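Local atomic coordinates of carbohydrate-binding protein (Flavonifractor plautii, PDB entry 6N1B), a protein that probably removes the acetyl group from N-acetylgalactosamine of the blood group A antigen, and here holds the blood group B trisaccharide. Residues Tyr67-Tyr73 with Pro86-Ser92; Tyr35-Pro39 with Gly94-Glu99; Leu268-Asp274 with Cys286-Ala292. All coordinates share one frame; numbering follows the deposited sequence.

Contact 1 (Tyr67-Tyr73 with Pro86-Ser92); sequences YRYWAVY and PSIVASS
Ala-71 N donates to Val-89 O over 2.9 Å, and the bond is nearly straight at 170°. Val-89 N returns a bond to Ala-71 O. Tyr-69 with Ser-91 and Tyr-73 with Ser-87 form the same two-way backbone pairs. The strands therefore run antiparallel, as the two arms of a hairpin in a three-stranded sheet with strand 52-60.

On one face, Ala-90 CB sits over the centre of the six-membered ring of Trp-70, 3.6 Å from its centroid. This is a CH-pi contact. Tyr-67 closes in on the same methyl group, with CD2 at 3.5 Å from Ala-90 CB. The indole is also held from within its own strand. Trp-70 NE1 donates to Tyr-67 O at 3.0 Å, from above the carbonyl plane. Ile-88 CG2 meets the ring edge, 3.9 Å from Trp-70 CZ3. Ile-88 CD1 reaches the other way and touches Val-72 CB. Met-123 of strand 116-126 touches both Trp-70 and Val-72.

On the other face, Tyr-73 has CG between its backbone N and carbonyl carbon (chi1 62°). This leans the ring back across the partner strand. Ser-87 CB lies over a ring face, offset toward the rim, 3.5 Å from Tyr-73 CZ. Val-89 CG2 touches the same ring at CE1. The hydroxyl bonds to Pro-39 O.

Backbone bonding fixes the register. Ala-90 CB is shared by the face of Trp-70 and by Tyr-67, which is partly exposed; Trp-70, Val-72, Ile-88 and Ala-90 add a buried apolar layer to the polar ladder.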
loop_
_atom_site.group_PDB
_atom_site.type_symbol
_atom_site.label_atom_id
_atom_site.label_comp_id
_atom_site.label_asym_id
_atom_site.label_seq_id
_atom_site.Cartn_x
_atom_site.Cartn_y
_atom_site.Cartn_z
ATOM N N TYR A 67 -17.163 10.297 4.442
ATOM C CA TYR A 67 -16.961 8.909 3.993
ATOM C C TYR A 67 -16.237 8.045 5.045
ATOM O O TYR A 67 -15.281 8.570 5.676
ATOM C CB TYR A 67 -16.131 8.862 2.695
ATOM C CG TYR A 67 -16.762 9.569 1.542
ATOM C CD1 TYR A 67 -17.720 8.896 0.795
ATOM C CD2 TYR A 67 -16.439 10.857 1.205
ATOM C CE1 TYR A 67 -18.372 9.586 -0.217
ATOM C CE2 TYR A 67 -17.000 11.506 0.083
ATOM C CZ TYR A 67 -17.982 10.855 -0.609
ATOM O OH TYR A 67 -18.594 11.499 -1.668
ATOM N N ARG A 68 -16.612 6.813 5.175
ATOM C CA ARG A 68 -15.957 5.905 6.092
ATOM C C ARG A 68 -14.736 5.210 5.445
ATOM O O ARG A 68 -13.893 4.652 6.181
ATOM C CB ARG A 68 -16.912 4.755 6.582
ATOM C CG ARG A 68 -17.979 5.299 7.491
ATOM C CD ARG A 68 -18.774 4.063 8.051
ATOM N NE ARG A 68 -20.079 4.434 8.565
ATOM C CZ ARG A 68 -20.835 3.558 9.263
ATOM N NH1 ARG A 68 -20.370 2.313 9.543
ATOM N NH2 ARG A 68 -22.063 3.940 9.596
ATOM N N TYR A 69 -14.593 5.242 4.103
ATOM C CA TYR A 69 -13.451 4.619 3.417
ATOM C C TYR A 69 -12.703 5.694 2.701
ATOM O O TYR A 69 -13.234 6.503 1.908
ATOM C CB TYR A 69 -13.882 3.615 2.408
ATOM C CG TYR A 69 -14.699 2.464 2.907
ATOM C CD1 TYR A 69 -16.064 2.558 3.169
ATOM C CD2 TYR A 69 -14.191 1.148 3.047
ATOM C CE1 TYR A 69 -16.843 1.471 3.520
ATOM C CE2 TYR A 69 -14.913 0.060 3.359
ATOM C CZ TYR A 69 -16.262 0.224 3.613
ATOM O OH TYR A 69 -17.029 -0.894 3.893
ATOM N N TRP A 70 -11.362 5.689 2.898
ATOM C CA TRP A 70 -10.417 6.610 2.209
ATOM C C TRP A 70 -9.297 5.767 1.645
ATOM O O TRP A 70 -8.833 4.854 2.385
ATOM C CB TRP A 70 -9.886 7.666 3.159
ATOM C CG TRP A 70 -10.971 8.676 3.462
ATOM C CD1 TRP A 70 -12.022 8.565 4.352
ATOM C CD2 TRP A 70 -11.165 9.902 2.743
ATOM N NE1 TRP A 70 -12.844 9.642 4.192
ATOM C CE2 TRP A 70 -12.351 10.503 3.253
ATOM C CE3 TRP A 70 -10.466 10.582 1.758
ATOM C CZ2 TRP A 70 -12.846 11.722 2.748
ATOM C CZ3 TRP A 70 -10.925 11.814 1.300
ATOM C CH2 TRP A 70 -12.093 12.352 1.799
ATOM N N ALA A 71 -8.849 6.033 0.425
ATOM C CA ALA A 71 -7.760 5.289 -0.134
ATOM C C ALA A 71 -6.771 6.252 -0.763
ATOM O O ALA A 71 -7.134 7.216 -1.439
ATOM C CB ALA A 71 -8.229 4.224 -1.133
ATOM N N VAL A 72 -5.479 5.895 -0.619
ATOM C CA VAL A 72 -4.417 6.485 -1.452
ATOM C C VAL A 72 -3.900 5.402 -2.398
ATOM O O VAL A 72 -3.978 4.211 -2.063
ATOM C CB VAL A 72 -3.312 7.068 -0.551
ATOM C CG1 VAL A 72 -2.540 5.974 0.246
ATOM C CG2 VAL A 72 -2.327 7.991 -1.364
ATOM N N TYR A 73 -3.448 5.790 -3.563
ATOM C CA TYR A 73 -2.998 4.832 -4.535
ATOM C C TYR A 73 -2.129 5.588 -5.544
ATOM O O TYR A 73 -2.001 6.823 -5.508
ATOM C CB TYR A 73 -4.203 4.165 -5.267
ATOM C CG TYR A 73 -5.064 5.119 -6.050
ATOM C CD1 TYR A 73 -5.945 6.004 -5.404
ATOM C CD2 TYR A 73 -4.965 5.231 -7.392
ATOM C CE1 TYR A 73 -6.657 6.918 -6.096
ATOM C CE2 TYR A 73 -5.707 6.195 -8.122
ATOM C CZ TYR A 73 -6.552 6.985 -7.435
ATOM O OH TYR A 73 -7.316 7.928 -8.114
ATOM N N PRO A 86 0.963 9.813 -5.968
ATOM C CA PRO A 86 -0.120 9.639 -4.960
ATOM C C PRO A 86 -1.397 10.394 -5.296
ATOM O O PRO A 86 -1.369 11.587 -5.586
ATOM C CB PRO A 86 0.527 10.124 -3.664
ATOM C CG PRO A 86 1.954 9.781 -3.866
ATOM C CD PRO A 86 2.247 9.967 -5.352
ATOM N N SER A 87 -2.497 9.647 -5.239
ATOM C CA SER A 87 -3.835 10.066 -5.586
ATOM C C SER A 87 -4.783 9.573 -4.485
ATOM O O SER A 87 -4.534 8.537 -3.863
ATOM C CB SER A 87 -4.195 9.482 -6.962
ATOM O OG SER A 87 -3.367 10.037 -7.993
ATOM N N ILE A 88 -5.891 10.326 -4.306
ATOM C CA ILE A 88 -6.855 10.016 -3.232
ATOM C C ILE A 88 -8.260 9.777 -3.824
ATOM O O ILE A 88 -8.712 10.548 -4.729
ATOM C CB ILE A 88 -6.924 11.193 -2.253
ATOM C CG1 ILE A 88 -5.602 11.377 -1.516
ATOM C CG2 ILE A 88 -8.121 11.165 -1.286
ATOM C CD1 ILE A 88 -5.353 10.333 -0.431
ATOM N N VAL A 89 -8.929 8.767 -3.264
ATOM C CA VAL A 89 -10.364 8.594 -3.485
ATOM C C VAL A 89 -11.001 8.290 -2.108
ATOM O O VAL A 89 -10.331 7.929 -1.126
ATOM C CB VAL A 89 -10.691 7.493 -4.519
ATOM C CG1 VAL A 89 -10.464 8.001 -5.932
ATOM C CG2 VAL A 89 -9.944 6.202 -4.241
ATOM N N ALA A 90 -12.334 8.353 -2.062
ATOM C CA ALA A 90 -13.153 8.033 -0.943
ATOM C C ALA A 90 -14.359 7.189 -1.359
ATOM O O ALA A 90 -14.687 7.183 -2.574
ATOM C CB ALA A 90 -13.605 9.267 -0.136
ATOM N N SER A 91 -14.982 6.493 -0.393
ATOM C CA SER A 91 -16.084 5.642 -0.697
ATOM C C SER A 91 -16.954 5.493 0.498
ATOM O O SER A 91 -16.478 5.559 1.640
ATOM C CB SER A 91 -15.500 4.245 -1.148
ATOM O OG SER A 91 -16.540 3.375 -1.450
ATOM N N SER A 92 -18.229 5.180 0.258
ATOM C CA SER A 92 -19.128 4.734 1.283
ATOM C C SER A 92 -19.235 3.206 1.484
ATOM O O SER A 92 -19.897 2.755 2.383
ATOM C CB SER A 92 -20.518 5.330 1.089
ATOM O OG SER A 92 -21.023 4.836 -0.082
#

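Contact 2 (Tyr35-Pro39 with Gly94-Glu99)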
loop_
_atom_site.group_PDB
_atom_site.type_symbol
_atom_site.label_atom_id
_atom_site.label_comp_id
_atom_site.label_asym_id
_atom_site.label_seq_id
_atom_site.Cartn_x
_atom_site.Cartn_y
_atom_site.Cartn_z
ATOM N N TYR A 35 -12.679 -6.046 -11.228
ATOM C CA TYR A 35 -11.799 -5.259 -10.398
ATOM C C TYR A 35 -12.482 -3.960 -10.028
ATOM O O TYR A 35 -13.703 -3.849 -10.307
ATOM C CB TYR A 35 -10.386 -5.139 -10.971
ATOM C CG TYR A 35 -10.376 -4.526 -12.349
ATOM C CD1 TYR A 35 -10.579 -3.150 -12.567
ATOM C CD2 TYR A 35 -10.186 -5.326 -13.481
ATOM C CE1 TYR A 35 -10.552 -2.603 -13.882
ATOM C CE2 TYR A 35 -10.195 -4.763 -14.789
ATOM C CZ TYR A 35 -10.352 -3.417 -14.979
ATOM O OH TYR A 35 -10.372 -2.851 -16.222
ATOM N N GLN A 36 -11.803 -3.023 -9.334
ATOM C CA GLN A 36 -12.461 -1.806 -8.883
ATOM C C GLN A 36 -11.975 -0.684 -9.710
ATOM O O GLN A 36 -10.832 -0.590 -10.147
ATOM C CB GLN A 36 -12.210 -1.563 -7.382
ATOM C CG GLN A 36 -12.924 -2.587 -6.532
ATOM C CD GLN A 36 -12.863 -2.331 -5.054
ATOM O OE1 GLN A 36 -12.150 -1.461 -4.583
ATOM N NE2 GLN A 36 -13.577 -3.171 -4.287
ATOM N N ASP A 37 -12.890 0.279 -10.006
ATOM C CA ASP A 37 -12.518 1.443 -10.826
ATOM C C ASP A 37 -11.865 2.529 -10.007
ATOM O O ASP A 37 -12.488 3.155 -9.197
ATOM C CB ASP A 37 -13.722 1.970 -11.585
ATOM C CG ASP A 37 -14.142 1.032 -12.624
ATOM O OD1 ASP A 37 -13.361 0.602 -13.529
ATOM O OD2 ASP A 37 -15.315 0.631 -12.557
ATOM N N PHE A 38 -10.618 2.781 -10.230
ATOM C CA PHE A 38 -9.894 3.902 -9.683
ATOM C C PHE A 38 -9.523 4.861 -10.807
ATOM O O PHE A 38 -9.012 4.379 -11.832
ATOM C CB PHE A 38 -8.624 3.489 -8.952
ATOM C CG PHE A 38 -8.803 2.773 -7.627
ATOM C CD1 PHE A 38 -9.320 1.485 -7.455
ATOM C CD2 PHE A 38 -8.479 3.462 -6.461
ATOM C CE1 PHE A 38 -9.485 0.919 -6.200
ATOM C CE2 PHE A 38 -8.656 2.891 -5.240
ATOM C CZ PHE A 38 -9.158 1.654 -5.121
ATOM N N PRO A 39 -9.736 6.146 -10.659
ATOM C CA PRO A 39 -9.394 7.092 -11.715
ATOM C C PRO A 39 -7.911 7.375 -11.721
ATOM O O PRO A 39 -7.277 7.504 -10.668
ATOM C CB PRO A 39 -10.251 8.276 -11.371
ATOM C CG PRO A 39 -10.319 8.244 -9.892
ATOM C CD PRO A 39 -10.342 6.810 -9.496
ATOM N N GLY A 94 -16.324 0.831 0.073
ATOM C CA GLY A 94 -15.146 0.063 -0.274
ATOM C C GLY A 94 -15.112 -0.569 -1.633
ATOM O O GLY A 94 -14.254 -1.367 -1.862
ATOM N N VAL A 95 -16.023 -0.139 -2.516
ATOM C CA VAL A 95 -16.174 -0.656 -3.815
ATOM C C VAL A 95 -16.197 0.399 -4.897
ATOM O O VAL A 95 -15.499 0.289 -5.917
ATOM C CB VAL A 95 -17.409 -1.613 -3.951
ATOM C CG1 VAL A 95 -17.642 -2.093 -5.387
ATOM C CG2 VAL A 95 -17.292 -2.785 -3.005
ATOM N N HIS A 96 -17.093 1.351 -4.694
ATOM C CA HIS A 96 -17.281 2.436 -5.632
ATOM C C HIS A 96 -16.553 3.651 -5.094
ATOM O O HIS A 96 -16.925 4.180 -4.040
ATOM C CB HIS A 96 -18.789 2.722 -5.797
ATOM C CG HIS A 96 -19.548 1.506 -6.193
ATOM N ND1 HIS A 96 -20.228 0.734 -5.290
ATOM C CD2 HIS A 96 -19.625 0.874 -7.397
ATOM C CE1 HIS A 96 -20.786 -0.282 -5.959
ATOM N NE2 HIS A 96 -20.427 -0.217 -7.243
ATOM N N TRP A 97 -15.524 4.098 -5.749
ATOM C CA TRP A 97 -14.627 5.138 -5.251
ATOM C C TRP A 97 -14.917 6.419 -6.031
ATOM O O TRP A 97 -15.144 6.390 -7.270
ATOM C CB TRP A 97 -13.188 4.687 -5.500
ATOM C CG TRP A 97 -12.803 3.477 -4.716
ATOM C CD1 TRP A 97 -12.801 2.176 -5.152
ATOM C CD2 TRP A 97 -12.469 3.435 -3.341
ATOM N NE1 TRP A 97 -12.522 1.307 -4.129
ATOM C CE2 TRP A 97 -12.278 2.055 -2.987
ATOM C CE3 TRP A 97 -12.339 4.396 -2.332
ATOM C CZ2 TRP A 97 -11.905 1.691 -1.702
ATOM C CZ3 TRP A 97 -11.938 3.999 -1.108
ATOM C CH2 TRP A 97 -11.756 2.668 -0.752
ATOM N N VAL A 98 -14.834 7.549 -5.349
ATOM C CA VAL A 98 -15.009 8.847 -5.971
ATOM C C VAL A 98 -13.905 9.817 -5.549
ATOM O O VAL A 98 -13.322 9.656 -4.458
ATOM C CB VAL A 98 -16.390 9.452 -5.579
ATOM C CG1 VAL A 98 -17.512 8.607 -6.096
ATOM C CG2 VAL A 98 -16.540 9.718 -4.093
ATOM N N GLU A 99 -13.650 10.807 -6.343
ATOM C CA GLU A 99 -12.756 11.887 -5.954
ATOM C C GLU A 99 -13.579 12.892 -5.177
ATOM O O GLU A 99 -14.531 13.426 -5.748
ATOM C CB GLU A 99 -12.088 12.485 -7.217
ATOM C CG GLU A 99 -11.232 11.550 -7.959
ATOM C CD GLU A 99 -10.670 12.068 -9.216
ATOM O OE1 GLU A 99 -11.408 12.113 -10.218
ATOM O OE2 GLU A 99 -9.457 12.122 -9.323
HETATM O O HOH W 1 -15.456 -0.054 -8.576
HETATM O O HOH W 2 -15.069 3.084 -8.440
HETATM O O HOH W 3 -7.407 10.856 -10.882
#
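The tight part of the contact is built by Gln-36, Phe-38 and Trp-97. Trp-97 NE1 donates to Gln-36 OE1 over 2.8 Å, nearly straight at 167°. The oxygen lies in the indole plane. Seen from the amide, however, the donor stands above the carbonyl plane; amide and ring planes are 47° apart. The side chain of Gln-36 is extended beyond CG, which carries the amide out to the ring edge. At its other end, NE2 makes a weak bond to Gly-94 O. That oxygen also accepts from Trp-355 NE1.

Phe-38 lies against a face of the same indole. Its ring and the five-membered ring form an offset stack, with centroids 4.3 Å apart. Phe-38 CZ sits off-centre over the indole, 3.5 Å from Trp-97 NE1. The two side chains run side by side and point the same way.

Both segments are loops, joined here without direct backbone-to-backbone hydrogen bonds. The five antiparallel sheets of the chain are consistent with a five-bladed beta-propeller. Phe-38, Pro-39 and Trp-97 rest on Val-89 of strand 87-91. Gln-36 also touches Tyr-391 of strand 385-395, and Phe-38 touches Ile-389 there.

The other side is looser and wet. One water accepts from Asp-37 N and donates to Val-95 O at 2.7 Å. A second donates to Asp-37 O and accepts from Trp-97 N at 2.9 Å. At the far end, Pro-39 CG slides past the carboxylate of Glu-99, 3.9 Å from Glu-99 CD. A third water donates to Glu-99 OE2, and its bond to Pro-39 O is weak. Glu-99 OE2 is also bonded to Asn-105 ND2.

Contact 3 (Leu268-Asp274 with Cys286-Ala292); sequences LAPWHQD and CISQCFA. With CA (calcium ion), chain C; CA (calcium ion), chain D; GLA (alpha-D-galactopyranose), chain B.
Strands 272-274 and 286-291 run antiparallel, and their axes approach to 4.7 Å. The pairing shifts by one residue after Pro-270. Gln-289 O accepts from both Trp-271 N, at 2.9 Å, and His-272 N, at 3.3 Å. This is a classic beta bulge, and the chain turns a corner there.

With chi1 at -180°, the indole of Trp-271 runs alongside Gln-289, whose amide meets the indole edge: Gln-289 OE1 is 3.4 Å from Trp-271 CD1, with planes 80° apart. Gln-289 NE2 bonds to Ser-299 OG. At the far edge, Trp-271 CH2 comes within 3.6 Å of O5 of the bound alpha-D-galactopyranose. His-272 ND1 donates to Trp-271 O at 2.7 Å, in the imidazole plane. This bond fixes the ring rotation and leaves His-272 NE2 to bind a calcium ion at 2.1 Å. Asp-120 and four waters complete that shell.

At a separate metal site, Asp-274 OD1 binds another calcium ion at 2.4 Å, with Asp-56 and Asp-122 among other ligands. Asp-274 OD2 bonds to Phe-339 N. Ala-269 CB lies over a face of the Phe-291 ring. The bulge places Trp-271 at the sugar and His-272 on its calcium ion, consistent with the active site of a metal-dependent deacetylase.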
loop_
_atom_site.group_PDB
_atom_site.type_symbol
_atom_site.label_atom_id
_atom_site.label_comp_id
_atom_site.label_asym_id
_atom_site.label_seq_id
_atom_site.Cartn_x
_atom_site.Cartn_y
_atom_site.Cartn_z
ATOM N N LEU A 268 11.052 -17.480 1.496
ATOM C CA LEU A 268 10.429 -16.329 0.817
ATOM C C LEU A 268 11.111 -15.052 1.206
ATOM O O LEU A 268 11.546 -14.869 2.356
ATOM C CB LEU A 268 8.909 -16.303 1.199
ATOM C CG LEU A 268 8.107 -17.499 0.641
ATOM C CD1 LEU A 268 6.897 -17.692 1.480
ATOM C CD2 LEU A 268 7.783 -17.181 -0.776
ATOM N N ALA A 269 11.155 -14.104 0.281
ATOM C CA ALA A 269 11.746 -12.801 0.484
ATOM C C ALA A 269 10.718 -11.708 0.235
ATOM O O ALA A 269 9.821 -11.866 -0.607
ATOM C CB ALA A 269 12.917 -12.587 -0.479
ATOM N N PRO A 270 10.843 -10.588 0.945
ATOM C CA PRO A 270 9.862 -9.534 0.832
ATOM C C PRO A 270 10.086 -8.701 -0.431
ATOM O O PRO A 270 11.187 -8.400 -0.840
ATOM C CB PRO A 270 10.096 -8.658 2.069
ATOM C CG PRO A 270 11.600 -8.872 2.356
ATOM C CD PRO A 270 11.820 -10.318 1.974
ATOM N N TRP A 271 8.945 -8.188 -0.967
ATOM C CA TRP A 271 8.969 -7.065 -1.904
ATOM C C TRP A 271 8.258 -5.853 -1.377
ATOM O O TRP A 271 8.845 -4.765 -1.192
ATOM C CB TRP A 271 8.424 -7.424 -3.349
ATOM C CG TRP A 271 8.469 -6.249 -4.290
ATOM C CD1 TRP A 271 7.365 -5.635 -4.894
ATOM C CD2 TRP A 271 9.618 -5.457 -4.649
ATOM N NE1 TRP A 271 7.788 -4.602 -5.636
ATOM C CE2 TRP A 271 9.158 -4.455 -5.546
ATOM C CE3 TRP A 271 11.008 -5.578 -4.421
ATOM C CZ2 TRP A 271 9.963 -3.525 -6.108
ATOM C CZ3 TRP A 271 11.826 -4.633 -5.017
ATOM C CH2 TRP A 271 11.347 -3.609 -5.843
ATOM N N HIS A 272 6.946 -5.962 -1.107
ATOM C CA HIS A 272 6.107 -4.859 -0.674
ATOM C C HIS A 272 5.180 -5.418 0.415
ATOM O O HIS A 272 4.944 -6.628 0.495
ATOM C CB HIS A 272 5.312 -4.231 -1.828
ATOM C CG HIS A 272 5.983 -3.256 -2.674
ATOM N ND1 HIS A 272 7.347 -3.088 -2.756
ATOM C CD2 HIS A 272 5.444 -2.342 -3.533
ATOM C CE1 HIS A 272 7.609 -2.078 -3.596
ATOM N NE2 HIS A 272 6.485 -1.592 -4.085
ATOM N N GLN A 273 4.618 -4.546 1.266
ATOM C CA GLN A 273 3.833 -5.037 2.420
ATOM C C GLN A 273 2.918 -3.952 2.985
ATOM O O GLN A 273 3.165 -2.769 2.796
ATOM C CB GLN A 273 4.749 -5.538 3.538
ATOM C CG GLN A 273 5.761 -4.490 4.052
ATOM C CD GLN A 273 7.000 -4.292 3.183
ATOM O OE1 GLN A 273 7.569 -5.292 2.652
ATOM N NE2 GLN A 273 7.452 -3.012 3.040
ATOM N N ASP A 274 1.882 -4.449 3.694
ATOM C CA ASP A 274 0.954 -3.590 4.466
ATOM C C ASP A 274 0.819 -4.309 5.814
ATOM O O ASP A 274 0.628 -5.504 5.898
ATOM C CB ASP A 274 -0.416 -3.495 3.778
ATOM C CG ASP A 274 -1.370 -2.537 4.466
ATOM O OD1 ASP A 274 -0.893 -1.445 4.916
ATOM O OD2 ASP A 274 -2.586 -2.809 4.497
ATOM N N CYS A 286 0.288 -8.831 8.878
ATOM C CA CYS A 286 0.884 -8.251 7.659
ATOM C C CYS A 286 0.574 -9.163 6.453
ATOM O O CYS A 286 0.666 -10.375 6.517
ATOM C CB CYS A 286 2.417 -8.160 7.881
ATOM S SG CYS A 286 3.309 -7.652 6.363
ATOM N N ILE A 287 0.184 -8.447 5.384
ATOM C CA ILE A 287 0.112 -9.091 4.077
ATOM C C ILE A 287 1.341 -8.653 3.318
ATOM O O ILE A 287 1.543 -7.474 3.026
ATOM C CB ILE A 287 -1.228 -8.673 3.342
ATOM C CG1 ILE A 287 -2.385 -9.276 4.034
ATOM C CG2 ILE A 287 -1.145 -9.141 1.923
ATOM C CD1 ILE A 287 -3.729 -9.009 3.368
ATOM N N SER A 288 2.156 -9.648 2.977
ATOM C CA SER A 288 3.442 -9.456 2.277
ATOM C C SER A 288 3.343 -9.941 0.818
ATOM O O SER A 288 3.024 -11.124 0.598
ATOM C CB SER A 288 4.538 -10.266 3.015
ATOM O OG SER A 288 5.710 -10.299 2.262
ATOM N N GLN A 289 3.622 -9.053 -0.111
ATOM C CA GLN A 289 3.869 -9.461 -1.494
ATOM C C GLN A 289 5.318 -9.918 -1.524
ATOM O O GLN A 289 6.241 -9.136 -1.224
ATOM C CB GLN A 289 3.686 -8.240 -2.423
ATOM C CG GLN A 289 4.047 -8.574 -3.849
ATOM C CD GLN A 289 4.281 -7.368 -4.725
ATOM O OE1 GLN A 289 4.116 -6.220 -4.277
ATOM N NE2 GLN A 289 4.781 -7.618 -5.980
ATOM N N CYS A 290 5.521 -11.214 -1.826
ATOM C CA CYS A 290 6.788 -11.896 -1.613
ATOM C C CYS A 290 7.072 -12.878 -2.695
ATOM O O CYS A 290 6.200 -13.148 -3.561
ATOM C CB CYS A 290 6.852 -12.486 -0.197
ATOM S SG CYS A 290 5.543 -13.710 0.108
ATOM N N PHE A 291 8.236 -13.524 -2.661
ATOM C CA PHE A 291 8.689 -14.361 -3.766
ATOM C C PHE A 291 9.764 -15.316 -3.305
ATOM O O PHE A 291 10.571 -14.948 -2.393
ATOM C CB PHE A 291 9.146 -13.502 -4.945
ATOM C CG PHE A 291 10.265 -12.560 -4.592
ATOM C CD1 PHE A 291 10.005 -11.323 -4.021
ATOM C CD2 PHE A 291 11.587 -12.968 -4.780
ATOM C CE1 PHE A 291 11.044 -10.496 -3.662
ATOM C CE2 PHE A 291 12.609 -12.121 -4.438
ATOM C CZ PHE A 291 12.348 -10.915 -3.831
ATOM N N ALA A 292 9.871 -16.456 -3.963
ATOM C CA ALA A 292 10.926 -17.453 -3.649
ATOM C C ALA A 292 12.066 -17.428 -4.644
ATOM O O ALA A 292 13.149 -17.968 -4.355
ATOM C CB ALA A 292 10.345 -18.866 -3.630
HETATM CA CA CA C . 6.421 0.038 -5.396
HETATM CA CA CA D . -1.811 0.740 5.408
HETATM C C1 GLA B . 10.039 -1.135 -9.313
HETATM C C2 GLA B . 9.182 -0.224 -8.372
HETATM C C3 GLA B . 9.861 1.148 -8.235
HETATM C C4 GLA B . 11.358 1.019 -7.770
HETATM C C5 GLA B . 12.102 -0.036 -8.645
HETATM C C6 GLA B . 13.389 -0.449 -8.055
HETATM O O2 GLA B . 7.870 -0.076 -9.033
HETATM O O3 GLA B . 8.980 2.149 -7.294
HETATM O O4 GLA B . 11.291 0.641 -6.446
HETATM O O5 GLA B . 11.360 -1.333 -8.691
HETATM O O6 GLA B . 14.162 -1.384 -8.924
HETATM O O HOH W 4 7.032 -7.924 1.845
HETATM O O HOH W 5 -3.571 -0.767 5.765
HETATM O O HOH W 6 6.831 -0.881 -7.126
HETATM O O HOH W 7 4.291 -0.087 -5.688
HETATM O O HOH W 8 6.514 1.411 -7.041
HETATM O O HOH W 9 8.498 0.350 -4.980
#

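How the contacts relate
Contacts 1 and 3 are both buried hairpins, in different sheets on opposite sides of the chain's centre. Their centres lie about 24 Å apart. Contact 1 keeps a regular ladder; contact 3 breaks its ladder with a bulge and supplies metal-binding residues and one that touches the sugar. Contact 2 is partly buried. It joins loops through side chains and waters. It packs directly on contact 1: Trp-97 CE3 is 3.4 Å from Ser-91 CB, and Ser-91 OG probably bonds to His-96 O. Contact 3 touches neither of the others. A calcium ion nevertheless relates the two sheets, since Asp-274 shares it with Asp-56 of strand 52-60, which Val-72 touches.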